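Peptidoglycan-binding domain 1 (Burkholderia, PDB 5NM7) is the AP3 phage endolysin, which probably binds bacterial peptidoglycan through one domain and cleaves it with a lysozyme-like N-acetylmuramidase domain. Local coordinates at residues Ala26-Asp31 with Gly35-Asp40; Arg19-Ala24 with Met43-Thr48; Ala47-Val52 with Trp62-Ala67; Lys3-Gly8 with Ala12-Leu17. All coordinates share one frame; numbering follows the deposited sequence. Where two conformers were deposited one is given.

Contact 1: Ala26-Asp31 with Gly35-Asp40. With GLY (glycine), chain D.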
loop_
_atom_site.group_PDB
_atom_site.type_symbol
_atom_site.label_atom_id
_atom_site.label_comp_id
_atom_site.label_asym_id
_atom_site.label_seq_id
_atom_site.Cartn_x
_atom_site.Cartn_y
_atom_site.Cartn_z
ATOM N N ALA A 26 -12.754 -1.478 -25.130
ATOM C CA ALA A 26 -11.796 -0.439 -25.541
ATOM C C ALA A 26 -11.662 -0.344 -27.062
ATOM O O ALA A 26 -11.951 -1.295 -27.775
ATOM C CB ALA A 26 -10.400 -0.717 -24.944
ATOM N N ARG A 27 -11.205 0.806 -27.531
ATOM C CA ARG A 27 -10.796 0.985 -28.920
ATOM C C ARG A 27 -9.297 1.238 -28.953
ATOM O O ARG A 27 -8.827 2.309 -28.546
ATOM C CB ARG A 27 -11.573 2.149 -29.538
ATOM C CG ARG A 27 -13.076 1.883 -29.654
ATOM C CD ARG A 27 -13.888 3.170 -29.855
ATOM N NE ARG A 27 -13.256 4.186 -30.737
ATOM C CZ ARG A 27 -13.232 5.506 -30.502
ATOM N NH1 ARG A 27 -12.631 6.307 -31.387
ATOM N NH2 ARG A 27 -13.769 6.041 -29.402
ATOM N N LEU A 28 -8.547 0.253 -29.457
ATOM C CA LEU A 28 -7.081 0.296 -29.494
ATOM C C LEU A 28 -6.512 -0.379 -30.708
ATOM O O LEU A 28 -7.051 -1.387 -31.153
ATOM C CB LEU A 28 -6.502 -0.506 -28.316
ATOM C CG LEU A 28 -6.640 0.068 -26.915
ATOM C CD1 LEU A 28 -6.203 -0.974 -25.895
ATOM C CD2 LEU A 28 -5.805 1.338 -26.789
ATOM N N ASP A 29 -5.384 0.143 -31.178
ATOM C CA ASP A 29 -4.561 -0.524 -32.185
ATOM C C ASP A 29 -3.847 -1.661 -31.435
ATOM O O ASP A 29 -3.245 -1.445 -30.382
ATOM C CB ASP A 29 -3.537 0.466 -32.814
ATOM C CG ASP A 29 -3.258 0.190 -34.296
ATOM O OD1 ASP A 29 -2.734 1.107 -34.981
ATOM O OD2 ASP A 29 -3.548 -0.929 -34.786
ATOM N N ILE A 30 -3.921 -2.874 -31.970
ATOM C CA ILE A 30 -3.226 -4.005 -31.373
ATOM C C ILE A 30 -1.814 -4.056 -31.966
ATOM O O ILE A 30 -1.547 -4.756 -32.957
ATOM C CB ILE A 30 -3.966 -5.327 -31.632
ATOM C CG1 ILE A 30 -5.415 -5.250 -31.136
ATOM C CG2 ILE A 30 -3.253 -6.481 -30.944
ATOM C CD1 ILE A 30 -6.305 -6.344 -31.688
ATOM N N ASP A 31 -0.899 -3.319 -31.342
ATOM C CA ASP A 31 0.460 -3.170 -31.835
ATOM C C ASP A 31 1.529 -3.652 -30.853
ATOM O O ASP A 31 2.705 -3.507 -31.160
ATOM C CB ASP A 31 0.704 -1.703 -32.178
ATOM C CG ASP A 31 0.616 -0.793 -30.962
ATOM O OD1 ASP A 31 0.295 -1.291 -29.866
ATOM O OD2 ASP A 31 0.804 0.421 -31.116
ATOM N N GLY A 35 1.671 2.044 -24.723
ATOM C CA GLY A 35 1.891 3.477 -24.739
ATOM C C GLY A 35 0.753 4.167 -24.026
ATOM O O GLY A 35 -0.021 3.540 -23.280
ATOM N N SER A 36 0.622 5.467 -24.278
ATOM C CA SER A 36 -0.374 6.274 -23.588
ATOM C C SER A 36 -1.806 5.851 -23.869
ATOM O O SER A 36 -2.657 5.958 -22.998
ATOM C CB SER A 36 -0.162 7.776 -23.904
ATOM O OG SER A 36 -0.463 8.064 -25.265
ATOM N N ALA A 37 -2.104 5.415 -25.092
ATOM C CA ALA A 37 -3.459 4.975 -25.406
ATOM C C ALA A 37 -3.802 3.701 -24.624
ATOM O O ALA A 37 -4.926 3.554 -24.145
ATOM C CB ALA A 37 -3.637 4.765 -26.909
ATOM N N THR A 38 -2.852 2.778 -24.563
ATOM C CA THR A 38 -3.054 1.528 -23.853
ATOM C C THR A 38 -3.204 1.831 -22.352
ATOM O O THR A 38 -4.107 1.296 -21.692
ATOM C CB THR A 38 -1.938 0.504 -24.156
ATOM O OG1 THR A 38 -1.963 0.212 -25.564
ATOM C CG2 THR A 38 -2.146 -0.765 -23.384
ATOM N N ARG A 39 -2.325 2.680 -21.826
ATOM C CA ARG A 39 -2.430 3.102 -20.422
ATOM C C ARG A 39 -3.788 3.733 -20.106
ATOM O O ARG A 39 -4.436 3.378 -19.113
ATOM C CB ARG A 39 -1.317 4.079 -20.048
ATOM C CG ARG A 39 -1.423 4.557 -18.601
ATOM C CD ARG A 39 -0.212 5.336 -18.100
ATOM N NE ARG A 39 0.189 6.572 -18.753
ATOM C CZ ARG A 39 1.386 7.076 -18.493
ATOM N NH1 ARG A 39 1.838 8.187 -19.043
ATOM N NH2 ARG A 39 2.151 6.412 -17.638
ATOM N N ASP A 40 -4.216 4.669 -20.952
ATOM C CA ASP A 40 -5.541 5.292 -20.812
ATOM C C ASP A 40 -6.645 4.274 -20.815
ATOM O O ASP A 40 -7.598 4.397 -20.045
ATOM C CB ASP A 40 -5.815 6.306 -21.929
ATOM C CG ASP A 40 -5.003 7.549 -21.800
ATOM O OD1 ASP A 40 -4.275 7.706 -20.798
ATOM O OD2 ASP A 40 -5.044 8.348 -22.740
HETATM N N GLY D . 0.028 1.332 -28.637
HETATM C CA GLY D . 0.118 2.807 -28.688
HETATM C C GLY D . -0.389 3.404 -27.392
HETATM O O GLY D . -0.739 2.681 -26.446
HETATM O OXT GLY D . -0.444 4.633 -27.292
HETATM O O HOH W 1 -2.597 0.688 -28.643
#

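Contact 2: Arg19-Ala24 with Met43-Thr48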
loop_
_atom_site.group_PDB
_atom_site.type_symbol
_atom_site.label_atom_id
_atom_site.label_comp_id
_atom_site.label_asym_id
_atom_site.label_seq_id
_atom_site.Cartn_x
_atom_site.Cartn_y
_atom_site.Cartn_z
ATOM N N ARG A 19 -5.915 -6.882 -26.659
ATOM C CA ARG A 19 -7.094 -7.693 -27.059
ATOM C C ARG A 19 -8.122 -7.836 -25.945
ATOM O O ARG A 19 -9.329 -7.706 -26.203
ATOM C CB ARG A 19 -6.661 -9.066 -27.567
ATOM C CG ARG A 19 -5.956 -8.955 -28.904
ATOM C CD ARG A 19 -5.794 -10.274 -29.636
ATOM N NE ARG A 19 -5.422 -9.960 -31.021
ATOM C CZ ARG A 19 -4.185 -9.986 -31.522
ATOM N NH1 ARG A 19 -3.141 -10.370 -30.784
ATOM N NH2 ARG A 19 -3.990 -9.633 -32.795
ATOM N N GLN A 20 -7.656 -8.068 -24.712
ATOM C CA GLN A 20 -8.546 -8.196 -23.550
ATOM C C GLN A 20 -9.267 -6.871 -23.267
ATOM O O GLN A 20 -10.470 -6.860 -23.010
ATOM C CB GLN A 20 -7.782 -8.679 -22.324
ATOM C CG GLN A 20 -7.198 -10.077 -22.358
ATOM C CD GLN A 20 -8.294 -11.125 -22.446
ATOM O OE1 GLN A 20 -8.797 -11.607 -21.411
ATOM N NE2 GLN A 20 -8.713 -11.426 -23.624
ATOM N N LEU A 21 -8.539 -5.762 -23.359
ATOM C CA LEU A 21 -9.158 -4.447 -23.203
ATOM C C LEU A 21 -10.213 -4.188 -24.271
ATOM O O LEU A 21 -11.272 -3.630 -23.976
ATOM C CB LEU A 21 -8.108 -3.340 -23.210
ATOM C CG LEU A 21 -7.127 -3.400 -22.019
ATOM C CD1 LEU A 21 -5.903 -2.556 -22.298
ATOM C CD2 LEU A 21 -7.819 -2.926 -20.736
ATOM N N ILE A 22 -9.925 -4.585 -25.505
ATOM C CA ILE A 22 -10.907 -4.455 -26.613
ATOM C C ILE A 22 -12.137 -5.336 -26.357
ATOM O O ILE A 22 -13.251 -4.874 -26.560
ATOM C CB ILE A 22 -10.268 -4.743 -27.995
ATOM C CG1 ILE A 22 -9.225 -3.676 -28.354
ATOM C CG2 ILE A 22 -11.315 -4.728 -29.109
ATOM C CD1 ILE A 22 -8.163 -4.136 -29.313
ATOM N N ALA A 23 -11.932 -6.562 -25.891
ATOM C CA ALA A 23 -13.024 -7.463 -25.495
ATOM C C ALA A 23 -13.895 -6.863 -24.388
ATOM O O ALA A 23 -15.104 -7.077 -24.359
ATOM C CB ALA A 23 -12.472 -8.802 -25.061
ATOM N N ALA A 24 -13.278 -6.065 -23.509
ATOM C CA ALA A 24 -14.014 -5.302 -22.486
ATOM C C ALA A 24 -14.558 -3.932 -22.939
ATOM O O ALA A 24 -15.084 -3.167 -22.116
ATOM C CB ALA A 24 -13.122 -5.131 -21.256
ATOM N N MET A 43 -6.610 2.515 -17.542
ATOM C CA MET A 43 -7.222 3.422 -16.572
ATOM C C MET A 43 -8.739 3.469 -16.672
ATOM O O MET A 43 -9.440 3.323 -15.669
ATOM C CB MET A 43 -6.630 4.835 -16.682
ATOM C CG MET A 43 -5.261 4.966 -16.061
ATOM S SD MET A 43 -4.947 6.673 -15.545
ATOM C CE MET A 43 -4.901 7.431 -17.168
ATOM N N ALA A 44 -9.257 3.604 -17.896
ATOM C CA ALA A 44 -10.684 3.623 -18.125
ATOM C C ALA A 44 -11.326 2.306 -17.703
ATOM O O ALA A 44 -12.384 2.289 -17.076
ATOM C CB ALA A 44 -11.004 3.959 -19.586
ATOM N N PHE A 45 -10.691 1.185 -18.033
ATOM C CA PHE A 45 -11.179 -0.107 -17.589
ATOM C C PHE A 45 -11.210 -0.206 -16.060
ATOM O O PHE A 45 -12.196 -0.665 -15.462
ATOM C CB PHE A 45 -10.323 -1.254 -18.153
ATOM C CG PHE A 45 -10.698 -2.590 -17.611
ATOM C CD1 PHE A 45 -11.781 -3.298 -18.139
ATOM C CD2 PHE A 45 -10.009 -3.149 -16.531
ATOM C CE1 PHE A 45 -12.155 -4.504 -17.581
ATOM C CE2 PHE A 45 -10.377 -4.360 -16.001
ATOM C CZ PHE A 45 -11.451 -5.047 -16.533
ATOM N N GLN A 46 -10.135 0.230 -15.418
ATOM C CA GLN A 46 -10.057 0.107 -13.972
ATOM C C GLN A 46 -11.146 0.943 -13.307
ATOM O O GLN A 46 -11.840 0.470 -12.411
ATOM C CB GLN A 46 -8.681 0.523 -13.492
ATOM C CG GLN A 46 -7.564 -0.468 -13.834
ATOM C CD GLN A 46 -6.178 0.134 -13.725
ATOM O OE1 GLN A 46 -5.992 1.335 -13.990
ATOM N NE2 GLN A 46 -5.200 -0.674 -13.367
ATOM N N ALA A 47 -11.309 2.163 -13.801
ATOM C CA ALA A 47 -12.247 3.118 -13.204
ATOM C C ALA A 47 -13.653 2.606 -13.284
ATOM O O ALA A 47 -14.389 2.658 -12.305
ATOM C CB ALA A 47 -12.139 4.484 -13.869
ATOM N N THR A 48 -14.017 2.052 -14.435
ATOM C CA THR A 48 -15.387 1.615 -14.663
ATOM C C THR A 48 -15.707 0.282 -13.986
ATOM O O THR A 48 -16.865 0.025 -13.734
ATOM C CB THR A 48 -15.732 1.562 -16.154
ATOM O OG1 THR A 48 -14.876 0.649 -16.821
ATOM C CG2 THR A 48 -15.589 2.932 -16.779
#

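Contact 3: Ala47-Val52 with Trp62-Ala67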
loop_
_atom_site.group_PDB
_atom_site.type_symbol
_atom_site.label_atom_id
_atom_site.label_comp_id
_atom_site.label_asym_id
_atom_site.label_seq_id
_atom_site.Cartn_x
_atom_site.Cartn_y
_atom_site.Cartn_z
ATOM N N ALA A 47 -11.309 2.163 -13.801
ATOM C CA ALA A 47 -12.247 3.118 -13.204
ATOM C C ALA A 47 -13.653 2.606 -13.284
ATOM O O ALA A 47 -14.389 2.658 -12.305
ATOM C CB ALA A 47 -12.139 4.484 -13.869
ATOM N N THR A 48 -14.017 2.052 -14.435
ATOM C CA THR A 48 -15.387 1.615 -14.663
ATOM C C THR A 48 -15.707 0.282 -13.986
ATOM O O THR A 48 -16.865 0.025 -13.734
ATOM C CB THR A 48 -15.732 1.562 -16.154
ATOM O OG1 THR A 48 -14.876 0.649 -16.821
ATOM C CG2 THR A 48 -15.589 2.932 -16.779
ATOM N N HIS A 49 -14.705 -0.524 -13.635
ATOM C CA HIS A 49 -14.923 -1.820 -12.963
ATOM C C HIS A 49 -14.569 -1.852 -11.455
ATOM O O HIS A 49 -14.386 -2.925 -10.897
ATOM C CB HIS A 49 -14.165 -2.915 -13.699
ATOM C CG HIS A 49 -14.679 -3.156 -15.071
ATOM N ND1 HIS A 49 -14.439 -2.292 -16.116
ATOM C CD2 HIS A 49 -15.451 -4.149 -15.566
ATOM C CE1 HIS A 49 -15.043 -2.744 -17.200
ATOM N NE2 HIS A 49 -15.639 -3.881 -16.899
ATOM N N GLY A 50 -14.461 -0.694 -10.820
ATOM C CA GLY A 50 -14.188 -0.617 -9.380
ATOM C C GLY A 50 -12.785 -1.019 -8.964
ATOM O O GLY A 50 -12.584 -1.580 -7.885
ATOM N N LEU A 51 -11.811 -0.799 -9.841
ATOM C CA LEU A 51 -10.419 -1.005 -9.507
ATOM C C LEU A 51 -9.821 0.373 -9.236
ATOM O O LEU A 51 -10.386 1.392 -9.591
ATOM C CB LEU A 51 -9.664 -1.655 -10.664
ATOM C CG LEU A 51 -10.002 -3.110 -11.015
ATOM C CD1 LEU A 51 -9.626 -3.406 -12.443
ATOM C CD2 LEU A 51 -9.212 -4.052 -10.149
ATOM N N VAL A 52 -8.636 0.379 -8.680
ATOM C CA VAL A 52 -7.850 1.617 -8.642
ATOM C C VAL A 52 -7.320 1.944 -10.050
ATOM O O VAL A 52 -6.631 1.125 -10.656
ATOM C CB VAL A 52 -6.703 1.476 -7.639
ATOM C CG1 VAL A 52 -5.713 2.625 -7.772
ATOM C CG2 VAL A 52 -7.296 1.402 -6.233
ATOM N N TRP A 62 -5.637 -7.840 -14.073
ATOM C CA TRP A 62 -5.690 -9.096 -14.838
ATOM C C TRP A 62 -6.843 -9.994 -14.399
ATOM O O TRP A 62 -7.549 -10.571 -15.245
ATOM C CB TRP A 62 -4.386 -9.868 -14.768
ATOM C CG TRP A 62 -3.361 -9.388 -15.720
ATOM C CD1 TRP A 62 -2.145 -8.882 -15.421
ATOM C CD2 TRP A 62 -3.456 -9.392 -17.145
ATOM N NE1 TRP A 62 -1.471 -8.566 -16.562
ATOM C CE2 TRP A 62 -2.245 -8.885 -17.642
ATOM C CE3 TRP A 62 -4.439 -9.809 -18.047
ATOM C CZ2 TRP A 62 -1.993 -8.745 -18.996
ATOM C CZ3 TRP A 62 -4.196 -9.686 -19.388
ATOM C CH2 TRP A 62 -2.980 -9.153 -19.861
ATOM N N SER A 63 -7.046 -10.110 -13.094
ATOM C CA SER A 63 -8.149 -10.900 -12.582
ATOM C C SER A 63 -9.512 -10.396 -13.080
ATOM O O SER A 63 -10.350 -11.188 -13.500
ATOM C CB SER A 63 -8.087 -11.003 -11.043
ATOM O OG SER A 63 -9.236 -11.663 -10.574
ATOM N N THR A 64 -9.744 -9.086 -13.059
ATOM C CA THR A 64 -11.014 -8.544 -13.546
ATOM C C THR A 64 -11.108 -8.636 -15.047
ATOM O O THR A 64 -12.166 -8.944 -15.618
ATOM C CB THR A 64 -11.226 -7.100 -13.080
ATOM O OG1 THR A 64 -11.094 -7.091 -11.650
ATOM C CG2 THR A 64 -12.606 -6.614 -13.466
ATOM N N LEU A 65 -9.984 -8.402 -15.683
ATOM C CA LEU A 65 -9.983 -8.322 -17.110
ATOM C C LEU A 65 -10.150 -9.708 -17.762
ATOM O O LEU A 65 -10.788 -9.826 -18.833
ATOM C CB LEU A 65 -8.686 -7.634 -17.520
ATOM C CG LEU A 65 -8.540 -7.197 -18.936
ATOM C CD1 LEU A 65 -9.651 -6.253 -19.349
ATOM C CD2 LEU A 65 -7.178 -6.552 -19.059
ATOM N N SER A 66 -9.641 -10.746 -17.106
ATOM C CA SER A 66 -9.694 -12.125 -17.617
ATOM C C SER A 66 -10.882 -12.927 -17.106
ATOM O O SER A 66 -11.295 -13.888 -17.779
ATOM C CB SER A 66 -8.398 -12.867 -17.287
ATOM O OG SER A 66 -8.359 -13.284 -15.923
ATOM N N ALA A 67 -11.416 -12.573 -15.923
ATOM C CA ALA A 67 -12.484 -13.365 -15.274
ATOM C C ALA A 67 -13.675 -12.580 -14.731
ATOM O O ALA A 67 -14.590 -13.177 -14.159
ATOM C CB ALA A 67 -11.891 -14.235 -14.163
#

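Contact 4: Lys3-Gly8 with Ala12-Leu17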
loop_
_atom_site.group_PDB
_atom_site.type_symbol
_atom_site.label_atom_id
_atom_site.label_comp_id
_atom_site.label_asym_id
_atom_site.label_seq_id
_atom_site.Cartn_x
_atom_site.Cartn_y
_atom_site.Cartn_z
ATOM N N LYS A 3 2.142 -11.555 -16.243
ATOM C CA LYS A 3 3.101 -10.622 -15.656
ATOM C C LYS A 3 2.469 -9.210 -15.622
ATOM O O LYS A 3 1.593 -8.871 -16.450
ATOM C CB LYS A 3 4.475 -10.689 -16.389
ATOM C CG LYS A 3 4.698 -9.750 -17.583
ATOM C CD LYS A 3 5.741 -8.657 -17.307
ATOM C CE LYS A 3 7.138 -9.029 -17.805
ATOM N NZ LYS A 3 7.293 -8.785 -19.272
ATOM N N THR A 4 2.881 -8.415 -14.641
ATOM C CA THR A 4 2.442 -7.021 -14.540
ATOM C C THR A 4 3.006 -6.224 -15.704
ATOM O O THR A 4 4.199 -6.299 -15.980
ATOM C CB THR A 4 2.885 -6.381 -13.210
ATOM O OG1 THR A 4 2.222 -7.055 -12.143
ATOM C CG2 THR A 4 2.536 -4.900 -13.139
ATOM N N LEU A 5 2.152 -5.450 -16.361
ATOM C CA LEU A 5 2.521 -4.636 -17.488
ATOM C C LEU A 5 2.260 -3.165 -17.192
ATOM O O LEU A 5 1.282 -2.800 -16.533
ATOM C CB LEU A 5 1.727 -5.033 -18.737
ATOM C CG LEU A 5 1.928 -6.490 -19.157
ATOM C CD1 LEU A 5 1.006 -6.807 -20.320
ATOM C CD2 LEU A 5 3.375 -6.764 -19.551
ATOM N N ARG A 6 3.126 -2.331 -17.734
ATOM C CA ARG A 6 3.051 -0.905 -17.538
ATOM C C ARG A 6 3.577 -0.167 -18.741
ATOM O O ARG A 6 4.207 -0.751 -19.648
ATOM C CB ARG A 6 3.831 -0.508 -16.257
ATOM C CG ARG A 6 5.320 -0.837 -16.323
ATOM C CD ARG A 6 6.139 -0.619 -15.052
ATOM N NE ARG A 6 5.726 -1.494 -13.956
ATOM C CZ ARG A 6 5.160 -1.096 -12.811
ATOM N NH1 ARG A 6 4.915 0.200 -12.542
ATOM N NH2 ARG A 6 4.850 -2.011 -11.910
ATOM N N LEU A 7 3.344 1.134 -18.726
ATOM C CA LEU A 7 3.794 2.033 -19.783
ATOM C C LEU A 7 5.229 1.737 -20.181
ATOM O O LEU A 7 6.110 1.660 -19.328
ATOM C CB LEU A 7 3.686 3.491 -19.346
ATOM C CG LEU A 7 3.987 4.489 -20.469
ATOM C CD1 LEU A 7 2.738 4.765 -21.272
ATOM C CD2 LEU A 7 4.586 5.790 -19.934
ATOM N N GLY A 8 5.437 1.516 -21.479
ATOM C CA GLY A 8 6.742 1.243 -22.025
ATOM C C GLY A 8 6.992 -0.218 -22.330
ATOM O O GLY A 8 7.899 -0.526 -23.084
ATOM N N ALA A 12 4.367 -9.729 -26.827
ATOM C CA ALA A 12 3.171 -10.577 -26.933
ATOM C C ALA A 12 2.209 -10.391 -25.753
ATOM O O ALA A 12 1.005 -10.399 -25.942
ATOM C CB ALA A 12 3.577 -12.036 -27.060
ATOM N N ASP A 13 2.741 -10.199 -24.548
ATOM C CA ASP A 13 1.894 -9.967 -23.381
ATOM C C ASP A 13 1.092 -8.664 -23.516
ATOM O O ASP A 13 -0.033 -8.593 -23.048
ATOM C CB ASP A 13 2.705 -9.953 -22.077
ATOM C CG ASP A 13 3.260 -11.331 -21.693
ATOM O OD1 ASP A 13 2.658 -12.380 -22.036
ATOM O OD2 ASP A 13 4.311 -11.353 -21.024
ATOM N N VAL A 14 1.668 -7.637 -24.130
ATOM C CA VAL A 14 0.976 -6.388 -24.348
ATOM C C VAL A 14 -0.123 -6.545 -25.384
ATOM O O VAL A 14 -1.226 -6.063 -25.189
ATOM C CB VAL A 14 1.932 -5.247 -24.760
ATOM C CG1 VAL A 14 1.177 -3.976 -25.067
ATOM C CG2 VAL A 14 2.931 -5.006 -23.635
ATOM N N SER A 15 0.152 -7.234 -26.495
ATOM C CA SER A 15 -0.918 -7.389 -27.488
ATOM C C SER A 15 -2.055 -8.203 -26.882
ATOM O O SER A 15 -3.204 -7.907 -27.157
ATOM C CB SER A 15 -0.411 -7.940 -28.830
ATOM O OG SER A 15 0.450 -8.993 -28.627
ATOM N N TYR A 16 -1.738 -9.199 -26.046
ATOM C CA TYR A 16 -2.756 -9.957 -25.328
ATOM C C TYR A 16 -3.587 -9.031 -24.430
ATOM O O TYR A 16 -4.804 -9.016 -24.491
ATOM C CB TYR A 16 -2.136 -11.090 -24.519
ATOM C CG TYR A 16 -3.167 -11.916 -23.795
ATOM C CD1 TYR A 16 -4.017 -12.773 -24.506
ATOM C CD2 TYR A 16 -3.342 -11.811 -22.418
ATOM C CE1 TYR A 16 -4.992 -13.524 -23.857
ATOM C CE2 TYR A 16 -4.312 -12.564 -21.759
ATOM C CZ TYR A 16 -5.137 -13.410 -22.494
ATOM O OH TYR A 16 -6.094 -14.154 -21.852
ATOM N N LEU A 17 -2.913 -8.163 -23.679
ATOM C CA LEU A 17 -3.639 -7.149 -22.896
ATOM C C LEU A 17 -4.551 -6.284 -23.754
ATOM O O LEU A 17 -5.713 -6.043 -23.404
ATOM C CB LEU A 17 -2.645 -6.245 -22.146
ATOM C CG LEU A 17 -3.243 -5.098 -21.344
ATOM C CD1 LEU A 17 -4.035 -5.601 -20.134
ATOM C CD2 LEU A 17 -2.101 -4.193 -20.901
#

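Contact 1: Ala26-Asp31 with Gly35-Asp40
Leu28 and Ala37 join the 26-31 loop to the first turn of helix 36-48 in the peptidoglycan-binding domain. The motif is a helix N-terminus that receives a carboxylate, here from a bound glycine. The direct packing is slight. Leu28 CD2 alone makes it, lying 3.6 Å from Ala37 O and near the Ala37 methyl, and it also lies against Thr38. Outside that patch the loop side is loose: Arg27, Asp29 and Ile30 are exposed and leave the helix untouched.

The tight part is the ligand pocket between the two segments. Thr38 grips one carboxylate oxygen twice. Its backbone N reaches GLY O at 2.8 Å, with an N-H...O angle of 152°, and its OG1 donates to the same atom at 2.9 Å. With chi1 at -62°, OG1 sits beside its own backbone N, which brings both donors to one acceptor. Gly35 N, at the N-cap position, adds a weak bond to GLY O. The other oxygen, GLY OXT, takes the N-H of Ala37 at 2.9 Å. The helix end probably stabilises the negative charge.

The loop serves the opposite end of the ligand. GLY N donates to Asp31 OD2 at 2.8 Å and more weakly to OD1. Ile33 O also accepts from this ammonium group. Gln18 NE2 stands in the second shell, bonded to both Asp31 OD1 and Thr38 OG1. One water bridges loop, ligand and helix: it accepts from GLY N at 2.7 Å and donates to Asp29 O at 2.8 Å and to Thr38 OG1 at 3.2 Å.

Contact 2: Arg19-Ala24 with Met43-Thr48
Phe45 of helix 36-48 packs against Leu21 and Ala24 at the end of helix 12-23. This is helix-helix packing in the core of the peptidoglycan-binding domain. The Phe45 side chain carries all of it. Its CB meets the Leu21 CD2 methyl at 4.0 Å. Its CG lies anti to the backbone N, chi1 174°, which sends the ring across to the other helix. One side of the ring then reaches Ala24, whose CB is 3.9 Å from both Phe45 CD1 and CE1. Phe45 CE1 also meets helix 59-67, at the Leu65 CD1 methyl, and Phe45 CZ ends against Thr64 CG2 of the same helix. The His49 ring, one turn on, stacks with the Phe45 ring.

Burial differs along the contact: Leu21 and Phe45 are buried, while Ala24 is exposed just where its helix ends. Next to Phe45, Ala44 O holds both Thr48 N and Thr48 OG1, which approach it from opposite faces of the carbonyl plane. Across the contact, however, everything is carbon against carbon. Shape and exclusion of water, rather than bond direction, probably set how these two helices meet here.

Contact 3: Ala47-Val52 with Trp62-Ala67
Thr64 of helix 59-67 fills the angle between His49 and Leu51, just past the end of helix 36-48. Its two branches divide the work. Thr64 CG2 rests 4.0 Å from His49 CB. Thr64 OG1 meets Leu51 tip to tip, at 3.9 Å from CD2 and 4.0 Å from CD1 of the leucine. Thr64 CB adds a touch on Leu51 CD1. The contact is thus van der Waals packing within the peptidoglycan-binding domain, with the hydroxyl oxygen facing the two methyl groups of Leu51.

That hydroxyl is not left without a partner. Thr64 OG1 bonds to Arg69 O, past the end of this segment, and makes a weak bond to Lys60 O one turn back. With chi1 at -54°, OG1 is anti to the Thr64 carbonyl carbon and CG2 is anti to the backbone N, which turns the methyl to His49.

The next shell holds the loop in place. His49 ND1 bonds to Phe45 O, so the imidazole folds back on its own helix. Gly50 follows with positive phi, 71°, as the chain turns away from the helix. Leu51 N then probably bonds to Gln46 O. On the other segment, Trp62 O accepts both Ser66 N at 2.8 Å and Ser66 OG at 2.9 Å, from opposite faces of its plane.

The contact joins the turn after helix 36-48 to helix 59-67. Leu65, next to Thr64, continues the packing onto helix 12-23 through Leu17, Gln20 and Leu21. At the far end of segment 47-52, Val52 touches Leu80 of helix 77-87.

Contact 4: Lys3-Gly8 with Ala12-Leu17
Asp13 O accepts the helical N-H of Leu17 at 3.0 Å, and Leu5 CD1 presses on the same oxygen at 3.4 Å. Leu5 is the centre of the contact between the extended N-terminal segment and helix 12-23. It comes in at about a right angle to the Asp13 side chain. Its CG is anti to the carbonyl carbon, chi1 -59°, which carries the methyls onto the helix. Leu5 CD1 settles there, 4.2 Å from Val14 CG2 and 4.1 Å from Leu17 CD2. Both Leu5 methyls touch Asp13 CB.

Lys3 covers the outer edge, where both side chains are exposed. Its chain is bent at chi2, chi3 and chi4 and passes across the Asp13 carboxylate. Lys3 CG is 3.8 Å from Asp13 OD2. The ammonium, Lys3 NZ, stays 4.3 Å from Asp13 OD2, beyond a salt bridge, where a mild attraction between the opposite charges is probable. The buried leucine and the exposed, oppositely charged Lys3 and Asp13 thus divide the contact into an apolar inner part and a polar rim.

The segment lies between two helices of the peptidoglycan-binding domain. Leu5 and Leu17 both pack on Trp62 of helix 59-67, and both touch Tyr34 in the loop before helix 36-48. The Leu5 backbone is hydrogen-bonded to Ala57, in the loop that leads into helix 59-67.

All four contacts lie at one end of the chain, on the same side of its centre, in the peptidoglycan-binding domain. Contact 4 comes first in sequence, and contact 1 falls within the span that contact 2 bridges. Contact 3 begins where contact 2 ends, sharing Ala47 and Thr48. Contacts 4 and 2 use helix 12-23, while contacts 1, 2 and 3 use helix 36-48. Contacts 2 and 3 are closest, with centres about 7 Å apart; contacts 1 and 3 are farthest, at about 16 Å. Trp62 NE1 probably bonds to Lys3 O, linking contacts 3 and 4. Together they tie three helices into a compact unit with one glycine pocket at contact 1 and a second that includes Gln46 of contact 2.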